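DCN1-like protein 3 (Homo sapiens, PDB 4GBA) helps attach NEDD8 to cullins by binding the N-terminally acetylated NEDD8-conjugating E2 enzyme and cullin-RBX complexes through its DCUN1 domain. Local coordinates at residues F12-D17 with C32-V37; R43-A48 with K127-Q132; D66-I71 with D77-R82; T88-E93 with K97-F102; P135-Q140 with D188-W193. All coordinates share one frame; numbering follows the deposited sequence.

Contact 1. Residues F12-D17 with C32-V37; sequences FRRYKD and CNDLCV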
# COMPACT_ATOMS: atom_id res chain seq x y z
N PHE A 12 -19.03 13.20 -6.94
CA PHE A 12 -19.28 12.20 -5.91
C PHE A 12 -20.50 11.36 -6.23
O PHE A 12 -20.46 10.14 -6.14
CB PHE A 12 -19.44 12.85 -4.53
CG PHE A 12 -19.62 11.85 -3.41
CD1 PHE A 12 -18.58 11.02 -3.02
CD2 PHE A 12 -20.84 11.74 -2.74
CE1 PHE A 12 -18.74 10.11 -1.99
CE2 PHE A 12 -21.00 10.83 -1.71
CZ PHE A 12 -19.95 10.02 -1.33
N ARG A 13 -21.58 12.03 -6.61
CA ARG A 13 -22.86 11.37 -6.84
C ARG A 13 -22.79 10.28 -7.91
O ARG A 13 -23.57 9.33 -7.90
CB ARG A 13 -23.94 12.40 -7.21
CG ARG A 13 -24.51 13.17 -6.02
CD ARG A 13 -25.79 12.52 -5.48
NE ARG A 13 -26.02 12.82 -4.07
CZ ARG A 13 -27.10 12.44 -3.39
NH1 ARG A 13 -28.06 11.74 -3.98
NH2 ARG A 13 -27.23 12.76 -2.11
N ARG A 14 -21.84 10.39 -8.84
CA ARG A 14 -21.84 9.44 -9.93
C ARG A 14 -21.12 8.13 -9.63
O ARG A 14 -21.25 7.18 -10.39
CB ARG A 14 -21.40 10.07 -11.27
CG ARG A 14 -19.93 10.17 -11.54
CD ARG A 14 -19.71 11.36 -12.49
NE ARG A 14 -18.76 11.10 -13.57
CZ ARG A 14 -18.02 12.04 -14.18
NH1 ARG A 14 -18.10 13.32 -13.80
NH2 ARG A 14 -17.19 11.70 -15.16
N TYR A 15 -20.40 8.07 -8.50
CA TYR A 15 -19.70 6.86 -8.10
C TYR A 15 -20.28 6.34 -6.79
O TYR A 15 -20.06 5.20 -6.40
CB TYR A 15 -18.21 7.13 -7.95
CG TYR A 15 -17.58 7.71 -9.20
CD1 TYR A 15 -17.37 6.93 -10.32
CD2 TYR A 15 -17.20 9.06 -9.26
CE1 TYR A 15 -16.81 7.44 -11.47
CE2 TYR A 15 -16.64 9.59 -10.42
CZ TYR A 15 -16.44 8.77 -11.52
OH TYR A 15 -15.87 9.25 -12.68
N LYS A 16 -21.04 7.20 -6.13
CA LYS A 16 -21.63 6.90 -4.84
C LYS A 16 -22.56 5.68 -4.88
O LYS A 16 -23.25 5.43 -5.87
CB LYS A 16 -22.38 8.13 -4.33
CG LYS A 16 -23.21 7.92 -3.09
CD LYS A 16 -24.08 9.14 -2.81
CE LYS A 16 -25.19 8.81 -1.83
NZ LYS A 16 -26.14 7.80 -2.38
N ASP A 17 -22.56 4.93 -3.77
CA ASP A 17 -23.46 3.80 -3.58
C ASP A 17 -24.91 4.26 -3.48
O ASP A 17 -25.20 5.30 -2.89
CB ASP A 17 -23.07 3.06 -2.29
CG ASP A 17 -23.77 1.72 -2.16
OD1 ASP A 17 -23.34 0.77 -2.83
OD2 ASP A 17 -24.75 1.62 -1.39
N CYS A 32 -11.81 4.54 -11.00
CA CYS A 32 -10.50 4.22 -11.58
C CYS A 32 -10.54 4.11 -13.10
O CYS A 32 -9.60 4.52 -13.80
CB CYS A 32 -9.93 2.92 -10.99
SG CYS A 32 -9.63 3.00 -9.20
N ASN A 33 -11.63 3.55 -13.61
CA ASN A 33 -11.79 3.48 -15.06
C ASN A 33 -11.78 4.88 -15.69
O ASN A 33 -11.06 5.12 -16.65
CB ASN A 33 -13.05 2.70 -15.45
CG ASN A 33 -13.23 2.61 -16.95
OD1 ASN A 33 -12.45 1.97 -17.64
ND2 ASN A 33 -14.26 3.26 -17.46
N ASP A 34 -12.57 5.80 -15.14
CA ASP A 34 -12.58 7.18 -15.64
C ASP A 34 -11.22 7.86 -15.52
O ASP A 34 -10.82 8.61 -16.40
CB ASP A 34 -13.65 8.00 -14.93
CG ASP A 34 -15.05 7.58 -15.32
OD1 ASP A 34 -15.20 6.92 -16.38
OD2 ASP A 34 -16.00 7.90 -14.59
N LEU A 35 -10.50 7.60 -14.43
CA LEU A 35 -9.14 8.10 -14.28
C LEU A 35 -8.16 7.43 -15.25
O LEU A 35 -7.01 7.85 -15.35
CB LEU A 35 -8.66 7.89 -12.85
CG LEU A 35 -9.39 8.66 -11.75
CD1 LEU A 35 -8.97 8.13 -10.40
CD2 LEU A 35 -9.11 10.16 -11.85
N CYS A 36 -8.61 6.37 -15.92
CA CYS A 36 -7.76 5.63 -16.86
C CYS A 36 -6.59 5.02 -16.15
O CYS A 36 -5.45 5.04 -16.64
CB CYS A 36 -7.28 6.57 -17.96
SG CYS A 36 -8.62 7.02 -19.05
N VAL A 37 -6.89 4.43 -15.00
CA VAL A 37 -5.87 3.93 -14.10
C VAL A 37 -6.25 2.50 -13.70
O VAL A 37 -7.42 2.21 -13.44
CB VAL A 37 -5.76 4.90 -12.87
CG1 VAL A 37 -5.96 4.20 -11.56
CG2 VAL A 37 -4.45 5.67 -12.91
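Tyr15 meets the carboxylate of Asp34 with the hydroxyl end of its ring. The bond ties the loop just after helix 7-13 to the last turn of helix 25-34. The order helix 7-13, strand 22-23, helix 25-34 is consistent with an EF-hand-like unit near the N-terminal end of the DCUN1 domain; strand 22-23 pairs antiparallel with 59-60. The Tyr15 hydroxyl donates a hydrogen bond to Asp34 OD2. The modelled OH to OD2 distance of 2.3 Å is very short, so its exact value is doubtful at this resolution. OD2 sits at the edge of the Tyr15 ring, in its plane. The carboxylate is turned about 62° from that ring. In Asp34, CG lies opposite the carbonyl carbon (chi1 -69°), and this sends the carboxylate out from helix 25-34. Arg14 covers part of one face of the Tyr15 ring with its CG. Its NH2 stays 4.0 Å from Asp34 OD2, beyond a salt bridge, but the opposite charge probably still favours the carboxylate. Phe31 meets the Tyr15 ring edge-to-face, and Ile76 of helix 76-89 touches both Tyr15 and Asp34. Just past Asp34, a Schellman motif ends the helix. Cys36 has positive phi; Val37 N bonds Cys32 O at 3.0 Å, and Cys36 N bonds Asn33 O at 2.8 Å.

Contact 2. Residues R43-A48 with K127-Q132; sequences RVLLLA and KLVFTQ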
# COMPACT_ATOMS: atom_id res chain seq x y z
N ARG A 43 -0.55 4.99 -8.25
CA ARG A 43 -1.29 6.25 -8.14
C ARG A 43 -2.57 6.12 -7.34
O ARG A 43 -3.00 7.08 -6.71
CB ARG A 43 -1.64 6.80 -9.50
CG ARG A 43 -0.53 7.55 -10.17
CD ARG A 43 -0.77 7.53 -11.65
NE ARG A 43 0.46 7.80 -12.37
CZ ARG A 43 0.51 7.95 -13.69
NH1 ARG A 43 -0.61 7.86 -14.39
NH2 ARG A 43 1.67 8.21 -14.28
N VAL A 44 -3.18 4.94 -7.41
CA VAL A 44 -4.42 4.69 -6.68
C VAL A 44 -4.14 4.56 -5.18
O VAL A 44 -4.90 5.08 -4.35
CB VAL A 44 -5.18 3.46 -7.24
CG1 VAL A 44 -6.41 3.16 -6.40
CG2 VAL A 44 -5.56 3.70 -8.71
N LEU A 45 -3.05 3.88 -4.84
CA LEU A 45 -2.55 3.91 -3.47
C LEU A 45 -2.30 5.37 -3.01
O LEU A 45 -2.72 5.77 -1.91
CB LEU A 45 -1.29 3.04 -3.32
CG LEU A 45 -0.60 3.06 -1.95
CD1 LEU A 45 -1.44 2.33 -0.88
CD2 LEU A 45 0.82 2.48 -2.05
N LEU A 46 -1.66 6.18 -3.86
CA LEU A 46 -1.42 7.60 -3.52
C LEU A 46 -2.72 8.37 -3.28
O LEU A 46 -2.83 9.13 -2.33
CB LEU A 46 -0.60 8.30 -4.59
CG LEU A 46 0.82 7.79 -4.81
CD1 LEU A 46 1.60 8.71 -5.76
CD2 LEU A 46 1.52 7.68 -3.49
N LEU A 47 -3.70 8.15 -4.14
CA LEU A 47 -5.02 8.75 -3.99
C LEU A 47 -5.65 8.37 -2.66
O LEU A 47 -6.08 9.24 -1.91
CB LEU A 47 -5.93 8.31 -5.14
CG LEU A 47 -6.86 9.32 -5.81
CD1 LEU A 47 -6.17 10.69 -6.01
CD2 LEU A 47 -7.38 8.75 -7.16
N ALA A 48 -5.71 7.07 -2.36
CA ALA A 48 -6.26 6.58 -1.10
C ALA A 48 -5.51 7.21 0.08
O ALA A 48 -6.11 7.57 1.09
CB ALA A 48 -6.19 5.04 -1.03
N LYS A 127 5.40 -4.34 -2.52
CA LYS A 127 5.77 -4.09 -3.91
C LYS A 127 5.24 -2.74 -4.38
O LYS A 127 5.96 -1.94 -4.97
CB LYS A 127 5.19 -5.19 -4.78
CG LYS A 127 5.82 -5.35 -6.15
CD LYS A 127 5.33 -6.64 -6.84
CE LYS A 127 5.32 -7.84 -5.86
NZ LYS A 127 4.91 -9.17 -6.46
N LEU A 128 3.96 -2.49 -4.13
CA LEU A 128 3.32 -1.25 -4.51
C LEU A 128 3.95 -0.00 -3.85
O LEU A 128 4.31 0.97 -4.54
CB LEU A 128 1.81 -1.31 -4.23
CG LEU A 128 0.98 -0.30 -5.03
CD1 LEU A 128 1.25 -0.47 -6.52
CD2 LEU A 128 -0.50 -0.44 -4.72
N VAL A 129 4.11 -0.02 -2.53
CA VAL A 129 4.58 1.17 -1.82
C VAL A 129 6.01 1.59 -2.22
O VAL A 129 6.34 2.78 -2.23
CB VAL A 129 4.39 1.03 -0.27
CG1 VAL A 129 5.41 0.07 0.33
CG2 VAL A 129 4.47 2.40 0.41
N PHE A 130 6.84 0.61 -2.57
CA PHE A 130 8.23 0.89 -2.96
C PHE A 130 8.40 1.19 -4.45
O PHE A 130 9.52 1.28 -4.94
CB PHE A 130 9.16 -0.26 -2.54
CG PHE A 130 9.49 -0.27 -1.06
CD1 PHE A 130 10.24 0.76 -0.49
CD2 PHE A 130 9.07 -1.32 -0.25
CE1 PHE A 130 10.55 0.75 0.86
CE2 PHE A 130 9.39 -1.33 1.11
CZ PHE A 130 10.13 -0.30 1.66
N THR A 131 7.28 1.33 -5.17
CA THR A 131 7.29 1.56 -6.62
C THR A 131 8.39 2.53 -7.12
O THR A 131 9.12 2.19 -8.04
CB THR A 131 5.88 2.02 -7.13
OG1 THR A 131 4.94 0.94 -6.98
CG2 THR A 131 5.94 2.43 -8.57
N GLN A 132 8.51 3.71 -6.51
CA GLN A 132 9.48 4.70 -7.00
C GLN A 132 10.90 4.48 -6.48
O GLN A 132 11.84 5.09 -6.98
CB GLN A 132 9.03 6.13 -6.69
CG GLN A 132 7.60 6.43 -7.14
CD GLN A 132 7.30 7.91 -7.24
OE1 GLN A 132 7.40 8.50 -8.31
NE2 GLN A 132 6.89 8.52 -6.12
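Leu45 of helix 42-50 packs on Leu128 and Val129 of helix 119-129. Just before it, Val44 packs on a modified residue of the bound acetylated E2 peptide, as Leu45 and Leu128 also do. Leu45 CB lies 3.8 Å from Leu128 CD2. The Leu45 side chain runs with CG opposite the backbone N (chi1 175°), and this brings CD2 to Val129 CA, at 4.0 Å, and to Leu128 CG, at 4.1 Å. The two leucine side chains run antiparallel alongside each other, with Leu45 CD2 beside Leu128 CG. The contact is apolar and mostly buried. It joins helix 42-50 of the N-terminal half of the DCUN1 domain to the end of helix 119-129 in the C-terminal half, whose family belongs to the EF-hand clan. Next along the helix, Leu46 turns to Ala90 and Leu87. Ala48, further on, also packs on the peptide. Across from Leu45, Leu128 O takes two bonds from Thr131, one from N and one from OG1. The OG1 bond is short, at 2.5 Å.

Contact 3. Residues D66-I71 with D77-R82; sequences DGCKAI and DGICAR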
# COMPACT_ATOMS: atom_id res chain seq x y z
N ASP A 66 -12.88 15.76 1.47
CA ASP A 66 -11.65 16.26 2.08
C ASP A 66 -10.44 15.99 1.20
O ASP A 66 -9.52 16.80 1.16
CB ASP A 66 -11.41 15.61 3.44
CG ASP A 66 -12.22 16.24 4.56
OD1 ASP A 66 -13.03 17.15 4.30
OD2 ASP A 66 -12.04 15.79 5.71
N GLY A 67 -10.43 14.84 0.53
CA GLY A 67 -9.32 14.44 -0.30
C GLY A 67 -9.26 15.22 -1.61
O GLY A 67 -8.19 15.66 -2.04
N CYS A 68 -10.42 15.39 -2.24
CA CYS A 68 -10.48 16.24 -3.43
C CYS A 68 -10.08 17.68 -3.10
O CYS A 68 -9.21 18.23 -3.77
CB CYS A 68 -11.85 16.17 -4.10
SG CYS A 68 -12.11 14.59 -4.95
N LYS A 69 -10.66 18.26 -2.06
CA LYS A 69 -10.22 19.57 -1.58
C LYS A 69 -8.71 19.64 -1.33
O LYS A 69 -8.07 20.62 -1.67
CB LYS A 69 -10.98 20.00 -0.32
CG LYS A 69 -12.45 20.34 -0.56
CD LYS A 69 -13.22 20.52 0.75
CE LYS A 69 -14.72 20.31 0.51
NZ LYS A 69 -15.47 20.13 1.78
N ALA A 70 -8.15 18.60 -0.73
CA ALA A 70 -6.73 18.59 -0.38
C ALA A 70 -5.82 18.69 -1.60
O ALA A 70 -4.72 19.25 -1.52
CB ALA A 70 -6.38 17.35 0.46
N ILE A 71 -6.27 18.13 -2.72
CA ILE A 71 -5.47 18.15 -3.94
C ILE A 71 -6.03 19.13 -4.97
O ILE A 71 -5.57 19.20 -6.10
CB ILE A 71 -5.33 16.73 -4.53
CG1 ILE A 71 -6.71 16.20 -4.96
CG2 ILE A 71 -4.68 15.81 -3.50
CD1 ILE A 71 -6.66 14.94 -5.80
N ASP A 77 -10.57 15.08 -14.66
CA ASP A 77 -9.42 15.69 -15.33
C ASP A 77 -8.52 16.45 -14.37
O ASP A 77 -7.30 16.47 -14.54
CB ASP A 77 -9.86 16.58 -16.49
CG ASP A 77 -9.93 15.83 -17.81
OD1 ASP A 77 -10.10 14.59 -17.80
OD2 ASP A 77 -9.80 16.48 -18.86
N GLY A 78 -9.11 17.05 -13.34
CA GLY A 78 -8.35 17.76 -12.33
C GLY A 78 -7.50 16.81 -11.51
O GLY A 78 -6.34 17.10 -11.23
N ILE A 79 -8.09 15.69 -11.10
CA ILE A 79 -7.35 14.67 -10.36
C ILE A 79 -6.17 14.14 -11.17
O ILE A 79 -5.05 14.09 -10.67
CB ILE A 79 -8.27 13.50 -9.91
CG1 ILE A 79 -9.32 14.01 -8.92
CG2 ILE A 79 -7.44 12.40 -9.26
CD1 ILE A 79 -10.54 13.19 -8.83
N CYS A 80 -6.41 13.76 -12.43
CA CYS A 80 -5.33 13.24 -13.27
C CYS A 80 -4.18 14.23 -13.37
O CYS A 80 -3.02 13.84 -13.36
CB CYS A 80 -5.83 12.85 -14.67
SG CYS A 80 -7.01 11.49 -14.66
N ALA A 81 -4.51 15.51 -13.48
CA ALA A 81 -3.49 16.55 -13.59
C ALA A 81 -2.58 16.62 -12.36
O ALA A 81 -1.43 17.06 -12.46
CB ALA A 81 -4.14 17.89 -13.86
N ARG A 82 -3.09 16.20 -11.20
CA ARG A 82 -2.32 16.23 -9.96
C ARG A 82 -1.35 15.07 -9.84
O ARG A 82 -0.39 15.14 -9.06
CB ARG A 82 -3.23 16.24 -8.73
CG ARG A 82 -4.23 17.38 -8.68
CD ARG A 82 -3.57 18.74 -8.89
NE ARG A 82 -4.55 19.81 -8.73
CZ ARG A 82 -4.38 21.07 -9.13
NH1 ARG A 82 -3.25 21.44 -9.73
NH2 ARG A 82 -5.34 21.95 -8.94
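CG of Arg82 lies opposite its carbonyl carbon (chi1 -57°), and the chain then bends at chi2 (-52°), which folds it along the end of helix 61-71. NE then stands 2.9 Å from Ile71 O. The bond is weak, because the N-H points well off the line to the oxygen. NH2 reaches the next carbonyl, that of Ser72, which is the stronger polar partner of this side chain. The aliphatic part of Arg82 also takes part, with CG 4.3 Å from Ile71 CB. Deeper in, the contact is apolar. Ile71 CD1 lies 4.2 Å from Ile79 CG1, and Cys68 SG lies 4.4 Å from Ile79 CD1. Leu47 of helix 42-50 and Leu35 pack on Ile79 as well. Helices 61-71 and 76-89 follow each other through a short turn in the DCUN1 domain, and their segments cross at 57° with axes 10.8 Å apart. At this spacing the helices meet mainly through side chains; the main-chain part is Ile71 O. A leucine in place of Arg82 would probably leave Ser72 O without its donor and Ile71 O without its weak one. The guanidinium lies close to the C-terminal end of helix 61-71, where its positive charge probably suits the partial negative charge of the carbonyls.

Contact 4. Residues T88-E93 with K97-F102; sequences TEAKQE and KDLYRF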
# COMPACT_ATOMS: atom_id res chain seq x y z
N THR A 88 5.66 12.98 -7.16
CA THR A 88 6.79 13.73 -6.63
C THR A 88 6.72 13.85 -5.12
O THR A 88 7.71 13.63 -4.43
CB THR A 88 6.88 15.13 -7.28
OG1 THR A 88 7.40 14.98 -8.60
CG2 THR A 88 7.81 16.03 -6.50
N GLU A 89 5.54 14.20 -4.62
CA GLU A 89 5.32 14.33 -3.17
C GLU A 89 5.73 13.05 -2.44
O GLU A 89 6.43 13.09 -1.42
CB GLU A 89 3.85 14.62 -2.91
CG GLU A 89 3.52 15.13 -1.52
CD GLU A 89 2.06 15.55 -1.41
OE1 GLU A 89 1.40 15.71 -2.46
OE2 GLU A 89 1.56 15.72 -0.28
N ALA A 90 5.29 11.91 -2.97
CA ALA A 90 5.51 10.61 -2.33
C ALA A 90 6.98 10.19 -2.32
O ALA A 90 7.34 9.21 -1.67
CB ALA A 90 4.66 9.53 -3.00
N LYS A 91 7.82 10.94 -3.03
CA LYS A 91 9.25 10.67 -3.06
C LYS A 91 10.02 11.38 -1.94
O LYS A 91 11.12 10.97 -1.59
CB LYS A 91 9.85 11.05 -4.42
CG LYS A 91 9.71 9.97 -5.47
CD LYS A 91 10.87 10.04 -6.45
CE LYS A 91 10.65 11.12 -7.51
NZ LYS A 91 9.86 10.62 -8.68
N GLN A 92 9.45 12.45 -1.40
CA GLN A 92 10.08 13.18 -0.31
C GLN A 92 10.11 12.28 0.93
O GLN A 92 9.14 11.58 1.20
CB GLN A 92 9.34 14.49 0.00
CG GLN A 92 9.00 15.35 -1.22
CD GLN A 92 10.18 15.59 -2.18
OE1 GLN A 92 11.15 16.29 -1.83
NE2 GLN A 92 10.09 15.02 -3.39
N GLU A 93 11.21 12.34 1.68
CA GLU A 93 11.45 11.39 2.77
C GLU A 93 10.34 11.30 3.82
O GLU A 93 9.93 10.21 4.20
CB GLU A 93 12.79 11.70 3.46
CG GLU A 93 13.24 10.59 4.40
CD GLU A 93 14.35 11.01 5.35
OE1 GLU A 93 15.05 12.02 5.05
OE2 GLU A 93 14.52 10.33 6.39
N LYS A 97 7.53 8.17 4.46
CA LYS A 97 7.35 7.49 5.74
C LYS A 97 5.88 7.48 6.10
O LYS A 97 5.37 6.49 6.61
CB LYS A 97 8.18 8.14 6.85
CG LYS A 97 9.64 7.69 6.87
CD LYS A 97 10.53 8.63 7.67
CE LYS A 97 10.46 8.36 9.17
NZ LYS A 97 11.40 9.25 9.92
N ASP A 98 5.20 8.60 5.83
CA ASP A 98 3.78 8.70 6.16
C ASP A 98 2.94 7.78 5.26
O ASP A 98 2.03 7.10 5.74
CB ASP A 98 3.28 10.14 6.07
CG ASP A 98 1.83 10.29 6.52
OD1 ASP A 98 1.59 10.31 7.75
OD2 ASP A 98 0.93 10.37 5.66
N LEU A 99 3.24 7.78 3.97
CA LEU A 99 2.56 6.92 3.02
C LEU A 99 2.77 5.45 3.40
O LEU A 99 1.82 4.65 3.37
CB LEU A 99 3.09 7.18 1.61
CG LEU A 99 2.80 6.07 0.61
CD1 LEU A 99 1.32 6.02 0.26
CD2 LEU A 99 3.65 6.26 -0.63
N TYR A 100 4.01 5.13 3.76
CA TYR A 100 4.37 3.80 4.26
C TYR A 100 3.59 3.36 5.51
O TYR A 100 3.13 2.21 5.58
CB TYR A 100 5.89 3.71 4.49
CG TYR A 100 6.38 2.31 4.80
CD1 TYR A 100 6.66 1.41 3.78
CD2 TYR A 100 6.56 1.89 6.12
CE1 TYR A 100 7.10 0.12 4.05
CE2 TYR A 100 7.01 0.59 6.41
CZ TYR A 100 7.28 -0.28 5.37
OH TYR A 100 7.72 -1.56 5.65
N ARG A 101 3.41 4.25 6.48
CA ARG A 101 2.61 3.91 7.67
C ARG A 101 1.13 3.73 7.31
O ARG A 101 0.48 2.80 7.81
CB ARG A 101 2.77 4.96 8.78
CG ARG A 101 4.22 5.36 9.06
CD ARG A 101 4.35 6.37 10.23
NE ARG A 101 4.96 5.74 11.40
CZ ARG A 101 5.75 6.34 12.28
NH1 ARG A 101 6.06 7.63 12.14
NH2 ARG A 101 6.25 5.64 13.31
N PHE A 102 0.60 4.62 6.48
CA PHE A 102 -0.77 4.55 5.96
C PHE A 102 -1.03 3.23 5.22
O PHE A 102 -2.11 2.66 5.32
CB PHE A 102 -1.08 5.74 5.02
CG PHE A 102 -2.34 5.53 4.19
CD1 PHE A 102 -3.59 5.85 4.71
CD2 PHE A 102 -2.27 4.97 2.92
CE1 PHE A 102 -4.74 5.64 3.97
CE2 PHE A 102 -3.42 4.76 2.18
CZ PHE A 102 -4.66 5.09 2.71
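A tight corner links helix 76-89 to helix 93-107. A type I beta turn runs from Glu89 to Gln92, and Gln92 takes the N-cap position of the second helix. The first turn of that helix begins with a bond across the contact, from Lys97 N to Glu93 O at 3.2 Å. The aliphatic part of the Lys97 side chain lies beside the same oxygen, with CG 3.7 Å from Glu93 O. Lys97 then bends at chi3 (81°). Its NZ stops 4.8 Å from Glu93 OE2, too far for a salt bridge, though the opposite charges probably attract. The helix-strand-helix order that follows, 93-107, 117-118 and 119-129, is consistent with the EF-hand clan of the cullin-binding family. On the buried side, Ala90 CB touches Leu99 CD2 at 4.2 Å. Leu46 of helix 42-50 packs against both, and Val129 of helix 119-129 also meets Leu99. The turn is held from within by Gln92. Its NE2 donates to Thr88 O at 2.9 Å, and the bond is nearly straight (168°). The acceptor lies in the plane of the Gln92 amide, but NE2 stands above the Thr88 carbonyl plane. Lys91 N reaches that same oxygen from the opposite face of the plane.

Contact 5. Residues P135-Q140 with D188-W193; sequences PPVLDQ and DTFVEW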
# COMPACT_ATOMS: atom_id res chain seq x y z
N PRO A 135 14.32 -0.75 -2.68
CA PRO A 135 15.54 -1.04 -1.92
C PRO A 135 16.18 -2.34 -2.43
O PRO A 135 15.47 -3.24 -2.91
CB PRO A 135 15.03 -1.23 -0.48
CG PRO A 135 13.58 -0.81 -0.49
CD PRO A 135 13.10 -1.01 -1.90
N PRO A 136 17.51 -2.45 -2.34
CA PRO A 136 18.24 -3.64 -2.78
C PRO A 136 17.62 -4.97 -2.32
O PRO A 136 17.55 -5.91 -3.10
CB PRO A 136 19.62 -3.44 -2.15
CG PRO A 136 19.78 -1.95 -2.13
CD PRO A 136 18.41 -1.40 -1.84
N VAL A 137 17.15 -5.02 -1.08
CA VAL A 137 16.71 -6.27 -0.47
C VAL A 137 15.26 -6.68 -0.79
O VAL A 137 14.82 -7.76 -0.40
CB VAL A 137 16.87 -6.22 1.07
CG1 VAL A 137 15.91 -5.20 1.68
CG2 VAL A 137 16.64 -7.57 1.69
N LEU A 138 14.52 -5.82 -1.49
CA LEU A 138 13.09 -6.04 -1.67
C LEU A 138 12.71 -7.26 -2.54
O LEU A 138 11.79 -8.00 -2.20
CB LEU A 138 12.42 -4.77 -2.22
CG LEU A 138 10.91 -4.81 -2.47
CD1 LEU A 138 10.13 -4.98 -1.17
CD2 LEU A 138 10.47 -3.55 -3.18
N ASP A 139 13.40 -7.45 -3.67
CA ASP A 139 13.08 -8.56 -4.57
C ASP A 139 13.16 -9.92 -3.86
O ASP A 139 12.23 -10.73 -3.96
CB ASP A 139 13.99 -8.57 -5.81
CG ASP A 139 13.79 -7.35 -6.71
OD1 ASP A 139 12.65 -6.83 -6.80
OD2 ASP A 139 14.79 -6.90 -7.32
N GLN A 140 14.25 -10.16 -3.14
CA GLN A 140 14.44 -11.43 -2.44
C GLN A 140 13.52 -11.56 -1.23
O GLN A 140 13.01 -12.65 -0.94
CB GLN A 140 15.90 -11.63 -2.03
CG GLN A 140 16.86 -11.78 -3.20
CD GLN A 140 16.38 -12.79 -4.25
OE1 GLN A 140 15.62 -13.73 -3.95
NE2 GLN A 140 16.82 -12.60 -5.49
N ASP A 188 15.42 -12.52 10.55
CA ASP A 188 16.49 -13.51 10.68
C ASP A 188 16.20 -14.77 9.84
O ASP A 188 17.09 -15.29 9.16
CB ASP A 188 16.73 -13.90 12.15
CG ASP A 188 18.12 -14.51 12.37
OD1 ASP A 188 19.12 -13.92 11.90
OD2 ASP A 188 18.21 -15.59 13.00
N THR A 189 14.96 -15.24 9.91
CA THR A 189 14.50 -16.33 9.06
C THR A 189 14.80 -16.04 7.59
O THR A 189 15.14 -16.95 6.82
CB THR A 189 12.98 -16.55 9.22
OG1 THR A 189 12.66 -16.78 10.59
CG2 THR A 189 12.53 -17.74 8.38
N PHE A 190 14.67 -14.77 7.22
CA PHE A 190 14.88 -14.35 5.84
C PHE A 190 16.36 -14.32 5.51
O PHE A 190 16.77 -14.75 4.45
CB PHE A 190 14.28 -12.96 5.60
CG PHE A 190 14.88 -12.24 4.43
CD1 PHE A 190 14.59 -12.64 3.13
CD2 PHE A 190 15.76 -11.18 4.62
CE1 PHE A 190 15.16 -11.98 2.03
CE2 PHE A 190 16.33 -10.52 3.53
CZ PHE A 190 16.03 -10.92 2.23
N VAL A 191 17.16 -13.79 6.42
CA VAL A 191 18.59 -13.72 6.18
C VAL A 191 19.17 -15.12 5.97
O VAL A 191 20.01 -15.33 5.09
CB VAL A 191 19.31 -12.95 7.29
CG1 VAL A 191 20.80 -13.22 7.25
CG2 VAL A 191 19.02 -11.45 7.16
N GLU A 192 18.71 -16.08 6.77
CA GLU A 192 19.15 -17.47 6.62
C GLU A 192 18.74 -17.98 5.24
O GLU A 192 19.59 -18.41 4.45
CB GLU A 192 18.58 -18.37 7.72
CG GLU A 192 18.87 -17.90 9.16
CD GLU A 192 20.35 -17.57 9.41
OE1 GLU A 192 21.02 -18.33 10.15
OE2 GLU A 192 20.84 -16.53 8.90
N TRP A 193 17.44 -17.93 4.97
CA TRP A 193 16.90 -18.31 3.67
C TRP A 193 17.66 -17.66 2.51
O TRP A 193 17.86 -18.28 1.47
CB TRP A 193 15.43 -17.92 3.60
CG TRP A 193 14.77 -18.20 2.27
CD1 TRP A 193 14.02 -19.31 1.93
CD2 TRP A 193 14.76 -17.36 1.10
NE1 TRP A 193 13.57 -19.20 0.64
CE2 TRP A 193 14.01 -18.01 0.11
CE3 TRP A 193 15.32 -16.10 0.81
CZ2 TRP A 193 13.80 -17.46 -1.16
CZ3 TRP A 193 15.12 -15.56 -0.46
CH2 TRP A 193 14.36 -16.24 -1.43
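Gln140 starts its contact at CB, which lies 4.1 Å from Phe190 CE1. The contact joins helix 138-147 to helix 185-199 in the C-terminal part of the DCUN1 domain. Beyond CB the chain bends at chi2 (-49°), and this swings the amide over to Trp193. OE1 comes 3.8 Å from Trp193 CH2, with the amide and indole planes 31° apart. OE1 also takes a hydrogen bond from Asn143 ND2. The Phe190 ring touches both Val137 and Gln140. Its CZ is tight against Val137 CG2 at 3.4 Å, while CE1 lies 3.7 Å from Gln140 C. Phe144 and Trp141 both meet this ring edge-to-face. An alanine in place of Phe190 would probably open a gap beside Val137 CG2 and Gln140 and leave Phe144 and Trp141 without their ring partner. Trp193 is fixed at its other end by NE1, which bonds Glu147 OE2. Its six-membered ring approaches the backbone, with CZ3 3.6 Å from Gln140 O.

In the fold
The contacts run along an elongated, mostly helical domain. Contacts 1 and 5 lie on opposite sides of its centre, with their own centres about 38 Å apart. Contact 2 is the middle one, about 6 Å from the chain centre, and it borders the bound E2 peptide. Contacts 3 and 4 are nested in the chain loop that contact 2 closes. Contact 4 is near, with centres about 9 Å apart; Leu46 packs on Ala90 and Leu99, and Gln132 OE1 probably bonds Lys91 NZ. Leu47 links contact 2 to contact 1 through Leu35 and to contact 3 through Ile79. Toward the C-terminal end, Phe130 packs on Pro135 and Leu138 of contact 5.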